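Local structure of hemerythrin HHE cation binding domain protein (Mycobacterium kansasii, 6TYJ) at residues P34-E38 and E39-L43; G99-D102 and E103-F107. The protein binds metal ions, with zinc or ferric iron held by histidine and carboxylate side chains inside a hemerythrin-like helical bundle, though its biological role is not firmly established. One frame throughout, in Å; residues are numbered along the deposited sequence.

How the contacts relate
Contact 1 (34-43) and contact 2 (99-107) are helix beginnings at the same end of a hemerythrin-like bundle, with centres about 14 Å apart. Contact 1 comes earlier in the chain: it turns the loop after helix 12-32 into helix 38-65, whereas contact 2 opens helix 100-121. Both helices run on to the metal centre, the first bringing His54 and Glu58, the second His114 and Glu118. The two contacts meet through Arg40, whose NE probably donates to Tyr100 OH (3.0 Å) and whose guanidinium makes a cation-pi contact with Trp104, while Val35 packs on Tyr100. Two ligand-bearing helices are thereby joined, although a separate zinc ion lies about 6 Å from the Ala42 side chain.

Contact 1 (P34-E38 and E39-L43); sequences PVNSE and ERHAL
Ser37 OG is gripped from two directions: it donates to Pro34 O at 2.6 Å and accepts from Arg40 N at 3.1 Å. A chi1 of 60° sets this hydroxyl between the backbone N and carbonyl carbon of its own residue, from where it can face back into the turn and forward into the helix. Pro34 O also takes the backbone N-H of Ser37 (3.1 Å), the closing bond of a type II beta turn from Pro34 to Ser37. Val35 and Asn36 hold the two corners, and Pro34, with its restrained phi, leads into the turn. Asn36 takes the second corner in a left-handed conformation that asparagine tolerates better than most residues. Ser37 is thus the N-cap of helix 38-65, a place where a short hydroxyl can satisfy an amide that has no preceding turn to bond to. The first regular helix bond follows, from His41 N to Ser37 O.

From the helix, His41 NE2 reaches back to Asn36 OD1 at 2.7 Å with an N-H...O angle of 158°. The oxygen lies at the imidazole edge, in the ring plane, while the amide plane is turned 73° from the ring. NE2 is the donor, and this in-plane bond helps to fix the ring's rotation.

Arg40 runs out extended on another side, its CD passing 3.4 Å from Pro34 O. Val35 CG2 sits over one face of the guanidinium, 3.8 Å from NH1 and offset toward the rim. Ala33 O is the strongest polar partner of the guanidinium, through NH1; Tyr100 and Trp104 also meet it.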
ATOM      1  N   PRO A  34     -18.933   8.417   8.559  1.00 25.31           N
ATOM      2  CA  PRO A  34     -19.309   8.161   9.955  1.00 28.29           C
ATOM      3  C   PRO A  34     -18.815   6.789  10.401  1.00 26.41           C
ATOM      4  O   PRO A  34     -18.785   5.838   9.617  1.00 22.73           O
ATOM      5  CB  PRO A  34     -20.842   8.236   9.925  1.00 25.47           C
ATOM      6  CG  PRO A  34     -21.166   9.101   8.729  1.00 23.22           C
ATOM      7  CD  PRO A  34     -20.088   8.710   7.702  1.00 23.31           C
ATOM      8  N   VAL A  35     -18.432   6.694  11.681  1.00 23.58           N
ATOM      9  CA  VAL A  35     -17.892   5.441  12.207  1.00 22.33           C
ATOM     10  C   VAL A  35     -18.966   4.365  12.175  1.00 19.75           C
ATOM     11  O   VAL A  35     -20.109   4.587  12.586  1.00 23.44           O
ATOM     12  CB  VAL A  35     -17.325   5.643  13.626  1.00 23.65           C
ATOM     13  CG1 VAL A  35     -16.971   4.304  14.242  1.00 24.71           C
ATOM     14  CG2 VAL A  35     -16.060   6.450  13.559  1.00 26.30           C
ATOM     15  N   ASN A  36     -18.610   3.199  11.605  1.00 18.83           N
ATOM     16  CA  ASN A  36     -19.470   2.023  11.504  1.00 20.33           C
ATOM     17  C   ASN A  36     -20.550   2.171  10.436  1.00 18.99           C
ATOM     18  O   ASN A  36     -21.463   1.334  10.370  1.00 24.47           O
ATOM     19  CB  ASN A  36     -20.091   1.643  12.861  1.00 24.94           C
ATOM     20  CG  ASN A  36     -20.436   0.151  12.960  1.00 25.32           C
ATOM     21  OD1 ASN A  36     -19.844  -0.691  12.272  1.00 22.73           O
ATOM     22  ND2 ASN A  36     -21.396  -0.179  13.801  1.00 27.37           N
ATOM     23  N   SER A  37     -20.465   3.193   9.585  1.00 20.92           N
ATOM     24  CA  SER A  37     -21.409   3.372   8.493  1.00 20.74           C
ATOM     25  C   SER A  37     -21.117   2.379   7.375  1.00 21.53           C
ATOM     26  O   SER A  37     -19.997   1.896   7.240  1.00 20.74           O
ATOM     27  CB  SER A  37     -21.345   4.803   7.939  1.00 28.19           C
ATOM     28  OG  SER A  37     -20.058   5.145   7.423  1.00 24.62           O
ATOM     29  N   GLU A  38     -22.165   2.062   6.608  1.00 24.13           N
ATOM     30  CA  GLU A  38     -22.010   1.254   5.389  1.00 25.19           C
ATOM     31  C   GLU A  38     -20.914   1.805   4.485  1.00 22.20           C
ATOM     32  O   GLU A  38     -20.103   1.047   3.922  1.00 20.34           O
ATOM     33  CB  GLU A  38     -23.338   1.231   4.627  1.00 28.77           C
ATOM     34  CG  GLU A  38     -24.502   0.646   5.379  1.00 39.95           C
ATOM     35  CD  GLU A  38     -25.864   1.039   4.802  1.00 37.97           C
ATOM     36  OE1 GLU A  38     -25.965   1.964   3.959  1.00 31.32           O
ATOM     37  OE2 GLU A  38     -26.854   0.413   5.214  1.00 43.50           O
ATOM     38  N   GLU A  39     -20.912   3.125   4.305  1.00 27.29           N
ATOM     39  CA  GLU A  39     -19.934   3.788   3.457  1.00 27.37           C
ATOM     40  C   GLU A  39     -18.521   3.565   3.968  1.00 20.79           C
ATOM     41  O   GLU A  39     -17.619   3.238   3.182  1.00 20.97           O
ATOM     42  CB  GLU A  39     -20.252   5.286   3.388  1.00 26.99           C
ATOM     43  CG  GLU A  39     -19.290   6.042   2.514  1.00 35.48           C
ATOM     44  CD  GLU A  39     -19.418   7.566   2.599  1.00 51.01           C
ATOM     45  OE1 GLU A  39     -20.303   8.070   3.330  1.00 49.14           O
ATOM     46  OE2 GLU A  39     -18.609   8.254   1.930  1.00 49.69           O
ATOM     47  N   ARG A  40     -18.312   3.704   5.279  1.00 19.79           N
ATOM     48  CA  ARG A  40     -16.960   3.552   5.814  1.00 18.98           C
ATOM     49  C   ARG A  40     -16.475   2.116   5.668  1.00 20.02           C
ATOM     50  O   ARG A  40     -15.290   1.880   5.400  1.00 18.73           O
ATOM     51  CB  ARG A  40     -16.893   3.987   7.280  1.00 19.05           C
ATOM     52  CG  ARG A  40     -15.453   4.282   7.724  1.00 17.39           C
ATOM     53  CD  ARG A  40     -15.493   4.985   9.090  1.00 19.28           C
ATOM     54  NE  ARG A  40     -14.169   5.086   9.681  1.00 22.14           N
ATOM     55  CZ  ARG A  40     -13.666   6.187  10.217  1.00 23.22           C
ATOM     56  NH1 ARG A  40     -14.379   7.315  10.247  1.00 23.82           N
ATOM     57  NH2 ARG A  40     -12.446   6.154  10.723  1.00 24.07           N
ATOM     58  N   HIS A  41     -17.362   1.142   5.892  1.00 17.53           N
ATOM     59  CA  HIS A  41     -16.950  -0.256   5.740  1.00 20.43           C
ATOM     60  C   HIS A  41     -16.549  -0.577   4.307  1.00 20.63           C
ATOM     61  O   HIS A  41     -15.549  -1.279   4.085  1.00 18.17           O
ATOM     62  CB  HIS A  41     -18.072  -1.197   6.185  1.00 18.69           C
ATOM     63  CG  HIS A  41     -18.244  -1.277   7.679  1.00 19.66           C
ATOM     64  ND1 HIS A  41     -17.308  -1.860   8.505  1.00 25.94           N
ATOM     65  CD2 HIS A  41     -19.250  -0.863   8.486  1.00 23.15           C
ATOM     66  CE1 HIS A  41     -17.727  -1.797   9.759  1.00 27.54           C
ATOM     67  NE2 HIS A  41     -18.909  -1.212   9.774  1.00 24.73           N
ATOM     68  N   ALA A  42     -17.328  -0.112   3.323  1.00 17.10           N
ATOM     69  CA  ALA A  42     -16.959  -0.372   1.923  1.00 17.61           C
ATOM     70  C   ALA A  42     -15.649   0.304   1.581  1.00 19.01           C
ATOM     71  O   ALA A  42     -14.778  -0.305   0.953  1.00 19.83           O
ATOM     72  CB  ALA A  42     -18.056   0.095   0.967  1.00 22.26           C
ATOM     73  N   LEU A  43     -15.471   1.552   2.025  1.00 20.02           N
ATOM     74  CA  LEU A  43     -14.234   2.260   1.733  1.00 19.14           C
ATOM     75  C   LEU A  43     -13.037   1.553   2.354  1.00 21.27           C
ATOM     76  O   LEU A  43     -11.956   1.492   1.747  1.00 20.02           O
ATOM     77  CB  LEU A  43     -14.353   3.698   2.253  1.00 19.84           C
ATOM     78  CG  LEU A  43     -15.190   4.664   1.403  1.00 18.30           C
ATOM     79  CD1 LEU A  43     -15.403   5.907   2.291  1.00 19.11           C
ATOM     80  CD2 LEU A  43     -14.516   5.043   0.072  1.00 21.13           C
TER

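Contact 2 (G99-D102 and E103-F107); sequences GYED and EWNSF
Trp104 N donates to Tyr100 O at 2.8 Å in the first turns of helix 100-121, where i to i+4 bonds also run from Glu103 N to Gly99 O, the N-cap residue's carbonyl, from Asn105 N to Glu101 O and from Ser106 N to Asp102 O. One turn apart, Tyr100 and Trp104 lie side by side and point the same way. The methylene of Trp104 makes an off-centre CH-pi contact with the phenol, CB standing 4.2 Å from the ring centroid and 29° off its normal. In both residues CG is anti to the backbone N, with chi1 near 160°, which carries the two rings along one flank of the helix. Large aromatics suit this buried flank, for they fill it while leaving a polar atom at the far end: Tyr100 OH meets Arg40 NE, and Trp104 NE1 bonds to Ser31 OG. The indole also rests on Phe44 and Leu47 of helix 38-65.

Waters bridge groups on the more polar flanks. Glu103, which also lies against Val89 and Leu90 of helix 70-91, bends at chi2 (-61°), bringing CG to 3.4 Å from Gly99 O, and a water donates both to that carbonyl and to Glu103 OE2. A second water gives a hydrogen to Asp102 OD1 (2.9 Å) and takes a weak bond from Asn105 ND2. A third donates to Asp102 O and lies 3.1 Å from Ser106 OG. Glu101, Asp102 and Glu103 lie in the first turn, where their negative charge probably interacts favourably with the helix dipole; the opening two turns thus pair a buried aromatic flank with water-bridged polar groups.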
ATOM      1  N   GLY A  99     -13.029   2.489  21.363  1.00 31.62           N
ATOM      2  CA  GLY A  99     -11.699   2.913  20.948  1.00 39.60           C
ATOM      3  C   GLY A  99     -11.348   2.791  19.473  1.00 39.33           C
ATOM      4  O   GLY A  99     -10.160   2.834  19.116  1.00 32.05           O
ATOM      5  N   TYR A 100     -12.347   2.652  18.597  1.00 28.52           N
ATOM      6  CA  TYR A 100     -12.044   2.390  17.191  1.00 28.81           C
ATOM      7  C   TYR A 100     -11.334   3.574  16.542  1.00 28.81           C
ATOM      8  O   TYR A 100     -10.328   3.398  15.841  1.00 27.10           O
ATOM      9  CB  TYR A 100     -13.305   2.028  16.391  1.00 24.49           C
ATOM     10  CG  TYR A 100     -13.046   2.227  14.883  1.00 23.42           C
ATOM     11  CD1 TYR A 100     -12.301   1.314  14.136  1.00 30.52           C
ATOM     12  CD2 TYR A 100     -13.516   3.369  14.239  1.00 28.97           C
ATOM     13  CE1 TYR A 100     -12.059   1.558  12.791  1.00 27.56           C
ATOM     14  CE2 TYR A 100     -13.285   3.613  12.914  1.00 32.80           C
ATOM     15  CZ  TYR A 100     -12.560   2.714  12.183  1.00 29.00           C
ATOM     16  OH  TYR A 100     -12.357   3.019  10.842  1.00 29.35           O
ATOM     17  N   GLU A 101     -11.854   4.786  16.726  1.00 30.79           N
ATOM     18  CA  GLU A 101     -11.304   5.912  15.980  1.00 29.15           C
ATOM     19  C   GLU A 101      -9.851   6.189  16.365  1.00 31.00           C
ATOM     20  O   GLU A 101      -9.040   6.556  15.498  1.00 29.31           O
ATOM     21  CB  GLU A 101     -12.171   7.150  16.189  1.00 33.90           C
ATOM     22  CG  GLU A 101     -11.990   8.196  15.108  1.00 47.04           C
ATOM     23  CD  GLU A 101     -13.157   9.167  15.032  1.00 56.32           C
ATOM     24  OE1 GLU A 101     -13.384   9.728  13.941  1.00 59.78           O
ATOM     25  OE2 GLU A 101     -13.841   9.366  16.060  1.00 65.53           O
ATOM     26  N   ASP A 102      -9.490   5.980  17.635  1.00 33.37           N
ATOM     27  CA  ASP A 102      -8.080   6.051  18.017  1.00 36.56           C
ATOM     28  C   ASP A 102      -7.244   5.032  17.252  1.00 30.96           C
ATOM     29  O   ASP A 102      -6.142   5.347  16.794  1.00 33.77           O
ATOM     30  CB  ASP A 102      -7.920   5.825  19.516  1.00 35.46           C
ATOM     31  CG  ASP A 102      -8.122   7.071  20.311  1.00 48.84           C
ATOM     32  OD1 ASP A 102      -8.296   8.149  19.706  1.00 54.79           O
ATOM     33  OD2 ASP A 102      -8.103   6.960  21.549  1.00 48.68           O
ATOM     34  N   GLU A 103      -7.747   3.797  17.109  1.00 27.94           N
ATOM     35  CA  GLU A 103      -6.993   2.791  16.366  1.00 31.51           C
ATOM     36  C   GLU A 103      -6.893   3.151  14.890  1.00 26.01           C
ATOM     37  O   GLU A 103      -5.835   2.964  14.273  1.00 25.84           O
ATOM     38  CB  GLU A 103      -7.633   1.414  16.538  1.00 31.09           C
ATOM     39  CG  GLU A 103      -7.626   0.880  17.977  1.00 28.08           C
ATOM     40  CD  GLU A 103      -6.225   0.695  18.554  1.00 41.66           C
ATOM     41  OE1 GLU A 103      -5.236   0.631  17.787  1.00 37.31           O
ATOM     42  OE2 GLU A 103      -6.107   0.627  19.792  1.00 43.92           O
ATOM     43  N   TRP A 104      -7.977   3.664  14.306  1.00 24.68           N
ATOM     44  CA  TRP A 104      -7.917   4.068  12.903  1.00 27.19           C
ATOM     45  C   TRP A 104      -6.865   5.154  12.705  1.00 27.42           C
ATOM     46  O   TRP A 104      -6.050   5.085  11.776  1.00 26.70           O
ATOM     47  CB  TRP A 104      -9.289   4.552  12.420  1.00 26.93           C
ATOM     48  CG  TRP A 104      -9.162   5.322  11.134  1.00 22.25           C
ATOM     49  CD1 TRP A 104      -9.300   6.658  10.963  1.00 24.96           C
ATOM     50  CD2 TRP A 104      -8.776   4.790   9.863  1.00 19.10           C
ATOM     51  NE1 TRP A 104      -9.057   7.002   9.647  1.00 26.52           N
ATOM     52  CE2 TRP A 104      -8.740   5.865   8.954  1.00 23.94           C
ATOM     53  CE3 TRP A 104      -8.490   3.499   9.399  1.00 24.49           C
ATOM     54  CZ2 TRP A 104      -8.415   5.705   7.612  1.00 20.56           C
ATOM     55  CZ3 TRP A 104      -8.155   3.335   8.059  1.00 25.10           C
ATOM     56  CH2 TRP A 104      -8.125   4.433   7.184  1.00 21.11           C
ATOM     57  N   ASN A 105      -6.836   6.144  13.594  1.00 27.25           N
ATOM     58  CA  ASN A 105      -5.855   7.219  13.447  1.00 26.70           C
ATOM     59  C   ASN A 105      -4.431   6.699  13.590  1.00 33.53           C
ATOM     60  O   ASN A 105      -3.535   7.140  12.866  1.00 30.36           O
ATOM     61  CB  ASN A 105      -6.134   8.329  14.460  1.00 33.69           C
ATOM     62  CG  ASN A 105      -7.332   9.160  14.074  1.00 34.41           C
ATOM     63  OD1 ASN A 105      -7.608   9.347  12.887  1.00 36.41           O
ATOM     64  ND2 ASN A 105      -8.049   9.682  15.071  1.00 32.55           N
ATOM     65  N   SER A 106      -4.204   5.770  14.524  1.00 26.74           N
ATOM     66  CA  SER A 106      -2.880   5.181  14.677  1.00 29.54           C
ATOM     67  C   SER A 106      -2.468   4.442  13.409  1.00 24.81           C
ATOM     68  O   SER A 106      -1.311   4.520  12.985  1.00 32.10           O
ATOM     69  CB  SER A 106      -2.853   4.245  15.887  1.00 38.12           C
ATOM     70  OG  SER A 106      -2.976   4.981  17.101  1.00 38.57           O
ATOM     71  N   PHE A 107      -3.399   3.725  12.794  1.00 30.20           N
ATOM     72  CA  PHE A 107      -3.084   3.039  11.546  1.00 30.21           C
ATOM     73  C   PHE A 107      -2.823   4.030  10.417  1.00 26.34           C
ATOM     74  O   PHE A 107      -1.835   3.892   9.669  1.00 24.11           O
ATOM     75  CB  PHE A 107      -4.220   2.091  11.167  1.00 26.85           C
ATOM     76  CG  PHE A 107      -4.008   1.422   9.842  1.00 22.05           C
ATOM     77  CD1 PHE A 107      -3.044   0.435   9.698  1.00 26.03           C
ATOM     78  CD2 PHE A 107      -4.760   1.798   8.736  1.00 25.54           C
ATOM     79  CE1 PHE A 107      -2.847  -0.182   8.491  1.00 25.94           C
ATOM     80  CE2 PHE A 107      -4.558   1.196   7.509  1.00 27.20           C
ATOM     81  CZ  PHE A 107      -3.600   0.204   7.379  1.00 28.61           C
TER
HETATM   82  O   HOH W   1      -8.124   2.285  21.242  1.00 38.19           O
HETATM   83  O   HOH W   2      -6.529   9.763  18.044  1.00 41.63           O
HETATM   84  O   HOH W   3      -4.610   7.443  17.898  1.00 41.85           O